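Long-range contacts in DNA repair and telomere maintenance protein nbs1 (Schizosaccharomyces pombe, PDB 3HUF), which serves as the phosphoprotein-binding adaptor subunit of the MRN complex, which repairs DNA double-strand breaks and maintains telomeres: residues Lys41-Arg46 and Gly103-Thr108; Thr79-Lys84 and Leu98-Gly103. All blocks are in the same frame, centred on the assembly; numbering follows the deposited sequence.

Interaction 1. Residues Lys41-Arg46 and Gly103-Thr108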
# COMPACT_ATOMS: atom_id res chain seq x y z
N LYS A 41 -16.64 -25.30 22.74
CA LYS A 41 -17.89 -25.67 23.41
C LYS A 41 -18.99 -24.62 23.38
O LYS A 41 -20.16 -24.95 23.10
CB LYS A 41 -17.61 -26.05 24.88
CG LYS A 41 -17.41 -27.54 25.14
CD LYS A 41 -18.55 -28.17 25.97
CE LYS A 41 -18.35 -29.68 26.09
NZ LYS A 41 -19.49 -30.42 26.74
N SER A 42 -18.63 -23.38 23.69
CA SER A 42 -19.62 -22.32 23.95
C SER A 42 -19.98 -21.49 22.71
O SER A 42 -20.79 -20.56 22.79
CB SER A 42 -19.14 -21.41 25.09
OG SER A 42 -17.92 -20.76 24.71
N ILE A 43 -19.38 -21.84 21.58
CA ILE A 43 -19.67 -21.20 20.30
C ILE A 43 -20.86 -21.91 19.66
O ILE A 43 -20.86 -23.12 19.56
CB ILE A 43 -18.45 -21.28 19.37
CG1 ILE A 43 -17.26 -20.63 20.06
CG2 ILE A 43 -18.73 -20.61 17.99
CD1 ILE A 43 -15.98 -20.63 19.25
N SER A 44 -21.88 -21.15 19.26
CA SER A 44 -23.05 -21.71 18.58
C SER A 44 -22.66 -22.24 17.21
O SER A 44 -21.67 -21.80 16.63
CB SER A 44 -24.12 -20.66 18.40
OG SER A 44 -24.44 -20.08 19.64
N LYS A 45 -23.47 -23.18 16.72
CA LYS A 45 -23.27 -23.78 15.40
C LYS A 45 -23.08 -22.75 14.29
O LYS A 45 -22.13 -22.84 13.52
CB LYS A 45 -24.44 -24.70 15.06
CG LYS A 45 -24.52 -25.93 15.91
CD LYS A 45 -25.54 -26.90 15.35
CE LYS A 45 -26.37 -27.44 16.47
NZ LYS A 45 -27.18 -26.35 17.07
N ARG A 46 -24.01 -21.81 14.20
CA ARG A 46 -23.84 -20.60 13.40
C ARG A 46 -23.86 -19.45 14.41
O ARG A 46 -24.90 -19.20 15.03
CB ARG A 46 -25.00 -20.44 12.41
CG ARG A 46 -25.10 -21.50 11.33
CD ARG A 46 -26.35 -21.31 10.43
NE ARG A 46 -26.37 -20.03 9.71
CZ ARG A 46 -27.14 -18.98 10.03
NH1 ARG A 46 -27.97 -19.04 11.07
NH2 ARG A 46 -27.09 -17.86 9.30
N GLY A 103 -19.06 -16.30 22.31
CA GLY A 103 -19.57 -17.05 23.44
C GLY A 103 -18.71 -16.81 24.66
O GLY A 103 -18.38 -15.67 25.00
N LYS A 104 -18.34 -17.90 25.33
CA LYS A 104 -17.43 -17.85 26.45
C LYS A 104 -16.09 -18.46 26.06
O LYS A 104 -15.34 -18.91 26.92
CB LYS A 104 -18.01 -18.61 27.63
CG LYS A 104 -19.25 -17.98 28.20
CD LYS A 104 -20.02 -19.02 28.94
CE LYS A 104 -20.46 -18.50 30.28
NZ LYS A 104 -21.03 -19.61 31.10
N CYS A 105 -15.78 -18.50 24.77
CA CYS A 105 -14.54 -19.12 24.35
C CYS A 105 -13.37 -18.33 24.91
O CYS A 105 -13.28 -17.13 24.69
CB CYS A 105 -14.45 -19.26 22.84
SG CYS A 105 -12.89 -19.94 22.32
N PRO A 106 -12.48 -19.00 25.67
CA PRO A 106 -11.36 -18.29 26.30
C PRO A 106 -10.31 -17.75 25.30
O PRO A 106 -9.47 -16.94 25.68
CB PRO A 106 -10.75 -19.33 27.26
CG PRO A 106 -11.20 -20.65 26.76
CD PRO A 106 -12.49 -20.44 26.00
N PHE A 107 -10.39 -18.17 24.04
CA PHE A 107 -9.50 -17.65 23.00
C PHE A 107 -10.24 -16.75 22.03
O PHE A 107 -11.28 -17.12 21.48
CB PHE A 107 -8.84 -18.81 22.25
CG PHE A 107 -8.14 -19.79 23.14
CD1 PHE A 107 -8.74 -21.01 23.46
CD2 PHE A 107 -6.90 -19.48 23.70
CE1 PHE A 107 -8.10 -21.91 24.31
CE2 PHE A 107 -6.26 -20.37 24.54
CZ PHE A 107 -6.86 -21.59 24.85
N THR A 108 -9.71 -15.55 21.79
CA THR A 108 -10.36 -14.59 20.90
C THR A 108 -9.88 -14.73 19.45
O THR A 108 -8.73 -15.11 19.19
CB THR A 108 -10.16 -13.15 21.37
OG1 THR A 108 -8.75 -12.87 21.52
CG2 THR A 108 -10.87 -12.93 22.71
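S42 meets the loop G103-C105 with its hydroxyl. K104 N donates a hydrogen bond to S42 OG at 3.0 Å, bent to 136° at the hydrogen, while C105 N lies 3.1 Å from the same OG at an angle too poor for a second bond. The torsion that sets OG between the backbone N and the carbonyl carbon (chi1 62°) swings the hydroxyl across to these two amides, and serine suits the place because its short arm ends in an acceptor just where the loop presents its N-H. Replacing S42 by alanine removes the hydroxyl, and the amide of K104 would probably lose this acceptor, leaving the two loops less firmly tied. The carbonyl oxygen S42 O comes within 3.8 Å of G103 CA; a side chain on G103 would run into that oxygen, and the residue's positive phi also favours glycine.

This is the binding end of the FHA domain, where loops joining the strands of the beta sandwich gather round a phosphorylated partner.

The end of the I43 side chain carries the apolar share of the contact, its CD1 packing against C105 CB at 4.1 Å, and the side chain also touches V38. A small, weakly polar cysteine fits this buried position: C105 SG, anti to its own N (chi1 177°), accepts a 3.5 Å hydrogen bond from F107 N. Further along, S44 OG and K45 N bond a modified side chain of the bound peptide, and from the facing loop K104 NZ forms a salt bridge with an acidic one.

Interaction 2. Residues Thr79-Lys84 and Leu98-Gly103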
# COMPACT_ATOMS: atom_id res chain seq x y z
N THR A 79 -21.66 -12.34 21.71
CA THR A 79 -20.42 -11.98 20.98
C THR A 79 -19.92 -10.63 21.46
O THR A 79 -20.71 -9.71 21.70
CB THR A 79 -20.67 -11.90 19.45
OG1 THR A 79 -21.21 -13.14 18.99
CG2 THR A 79 -19.38 -11.58 18.66
N LYS A 80 -18.60 -10.51 21.64
CA LYS A 80 -18.02 -9.24 22.07
C LYS A 80 -16.95 -8.89 21.07
O LYS A 80 -16.25 -9.78 20.55
CB LYS A 80 -17.37 -9.34 23.47
CG LYS A 80 -18.27 -9.88 24.60
CD LYS A 80 -17.58 -9.78 25.96
CE LYS A 80 -18.54 -10.04 27.08
NZ LYS A 80 -17.97 -9.72 28.44
N VAL A 81 -16.81 -7.59 20.80
CA VAL A 81 -15.67 -7.08 20.04
C VAL A 81 -14.91 -6.08 20.93
O VAL A 81 -15.50 -5.12 21.43
CB VAL A 81 -16.10 -6.38 18.76
CG1 VAL A 81 -14.85 -5.93 17.94
CG2 VAL A 81 -17.02 -7.31 17.92
N ASN A 82 -13.62 -6.32 21.17
CA ASN A 82 -12.84 -5.41 22.01
C ASN A 82 -13.60 -5.19 23.31
O ASN A 82 -13.77 -4.07 23.74
CB ASN A 82 -12.56 -4.07 21.27
CG ASN A 82 -11.49 -4.23 20.18
OD1 ASN A 82 -10.76 -5.21 20.18
ND2 ASN A 82 -11.38 -3.27 19.28
N GLU A 83 -14.08 -6.30 23.89
CA GLU A 83 -14.80 -6.35 25.19
C GLU A 83 -16.19 -5.71 25.26
O GLU A 83 -16.80 -5.64 26.32
CB GLU A 83 -13.89 -5.87 26.34
CG GLU A 83 -12.69 -6.77 26.54
CD GLU A 83 -11.71 -6.23 27.57
OE1 GLU A 83 -11.97 -5.16 28.19
OE2 GLU A 83 -10.66 -6.89 27.77
N LYS A 84 -16.70 -5.25 24.12
CA LYS A 84 -18.04 -4.69 24.07
C LYS A 84 -19.01 -5.71 23.46
O LYS A 84 -18.81 -6.19 22.34
CB LYS A 84 -18.02 -3.41 23.24
CG LYS A 84 -19.30 -2.60 23.27
CD LYS A 84 -19.26 -1.49 22.24
CE LYS A 84 -20.57 -0.72 22.19
NZ LYS A 84 -20.52 0.44 23.09
N LEU A 98 -9.11 -5.77 16.07
CA LEU A 98 -10.34 -6.24 16.70
C LEU A 98 -10.12 -7.58 17.40
O LEU A 98 -9.57 -8.52 16.81
CB LEU A 98 -11.48 -6.35 15.67
CG LEU A 98 -11.77 -5.17 14.72
CD1 LEU A 98 -12.84 -5.55 13.73
CD2 LEU A 98 -12.19 -3.89 15.47
N LYS A 99 -10.53 -7.66 18.66
CA LYS A 99 -10.43 -8.87 19.45
C LYS A 99 -11.86 -9.36 19.61
O LYS A 99 -12.68 -8.70 20.25
CB LYS A 99 -9.76 -8.53 20.79
CG LYS A 99 -9.63 -9.64 21.78
CD LYS A 99 -9.00 -9.13 23.09
CE LYS A 99 -9.82 -9.51 24.32
NZ LYS A 99 -9.26 -10.72 25.05
N ILE A 100 -12.19 -10.47 18.96
CA ILE A 100 -13.58 -10.91 18.86
C ILE A 100 -13.73 -12.20 19.67
O ILE A 100 -13.08 -13.22 19.36
CB ILE A 100 -14.01 -11.14 17.40
CG1 ILE A 100 -13.85 -9.86 16.56
CG2 ILE A 100 -15.42 -11.71 17.32
CD1 ILE A 100 -13.62 -10.09 15.09
N GLN A 101 -14.58 -12.12 20.70
CA GLN A 101 -14.88 -13.25 21.56
C GLN A 101 -16.25 -13.82 21.22
O GLN A 101 -17.27 -13.14 21.29
CB GLN A 101 -14.85 -12.84 23.04
CG GLN A 101 -14.85 -14.01 24.01
CD GLN A 101 -15.10 -13.58 25.47
OE1 GLN A 101 -14.86 -12.43 25.85
NE2 GLN A 101 -15.56 -14.52 26.28
N LEU A 102 -16.26 -15.10 20.86
CA LEU A 102 -17.49 -15.79 20.56
C LEU A 102 -17.88 -16.60 21.77
O LEU A 102 -17.12 -17.47 22.22
CB LEU A 102 -17.31 -16.70 19.35
CG LEU A 102 -16.75 -16.02 18.10
CD1 LEU A 102 -16.75 -17.02 16.99
CD2 LEU A 102 -17.59 -14.79 17.71
N GLY A 103 -19.06 -16.30 22.31
CA GLY A 103 -19.57 -17.05 23.44
C GLY A 103 -18.71 -16.81 24.66
O GLY A 103 -18.38 -15.67 25.00
O HOH W 1 -13.59 -9.00 23.05
O HOH W 2 -11.26 -9.59 27.32
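N82 and K99 are joined twice: N82 N donates to K99 O at 2.7 Å, nearly straight at 168°, and K99 N donates back to the side-chain oxygen N82 OD1 at 2.9 Å. The second bond approaches OD1 from above the plane of the carboxamide, 42° out of it. Two residues back along the strand, K80 pairs with Q101 as a hydrogen-bonded pair of an antiparallel ladder, K80 N to Q101 O at 3.0 Å and Q101 N to K80 O at 2.9 Å. These bonds join neighbouring strands, 79-81 and 97-102, in the six-stranded antiparallel sheet of the FHA beta sandwich. Where 79-81 ends, a type I' turn from V81 to K84 reverses the chain; its N82 and E83 both have positive phi, a conformation asparagine tolerates well. ND2 of N82 bonds D97 O, which helps hold the carboxamide in place, while OD1 stands in for a backbone carbonyl in accepting from K99 N.

Water extends the contact on its solvent side. One molecule accepts from E83 N and donates to K99 O; another donates to E83 OE2 and accepts a weak bond from K99 NZ, linking opposite charges whose atoms E83 OE2 and K99 NZ stay 4.9 Å apart.

On the sheet face bearing T79, V81, I100 and L102, the packing is apolar and buried, suiting beta-branched and leucine side chains, and V70 of strand 68-72, in the other sheet, packs against T79 and V81. With CG1 anti to the backbone N (chi1 -176°), V81 reaches L98 CB with that CG1 at 4.1 Å. T79 turns its hydroxyl to D72, leaving its methyl CG2 alongside L102 CD2 at 3.8 Å.

How the interactions relate
Both interactions use the strand 97-102 and its continuation, sharing G103, and their centres lie about 10 Å apart in the FHA domain. Interaction 2 is regular sheet, with a repeating backbone ladder, an apolar face turned into the sandwich, and charged groups and water on its solvent side. Interaction 1 lies where that strand runs out into loops: it buries much less surface, 185 against 468 Å², and relies on a single serine-to-amide bond plus one small apolar touch, although most of its touching residues are buried. The two also meet directly, I43 packing on L102 and T108 on K99 and Q101, so the loops of interaction 1 rest directly on the strand of interaction 2.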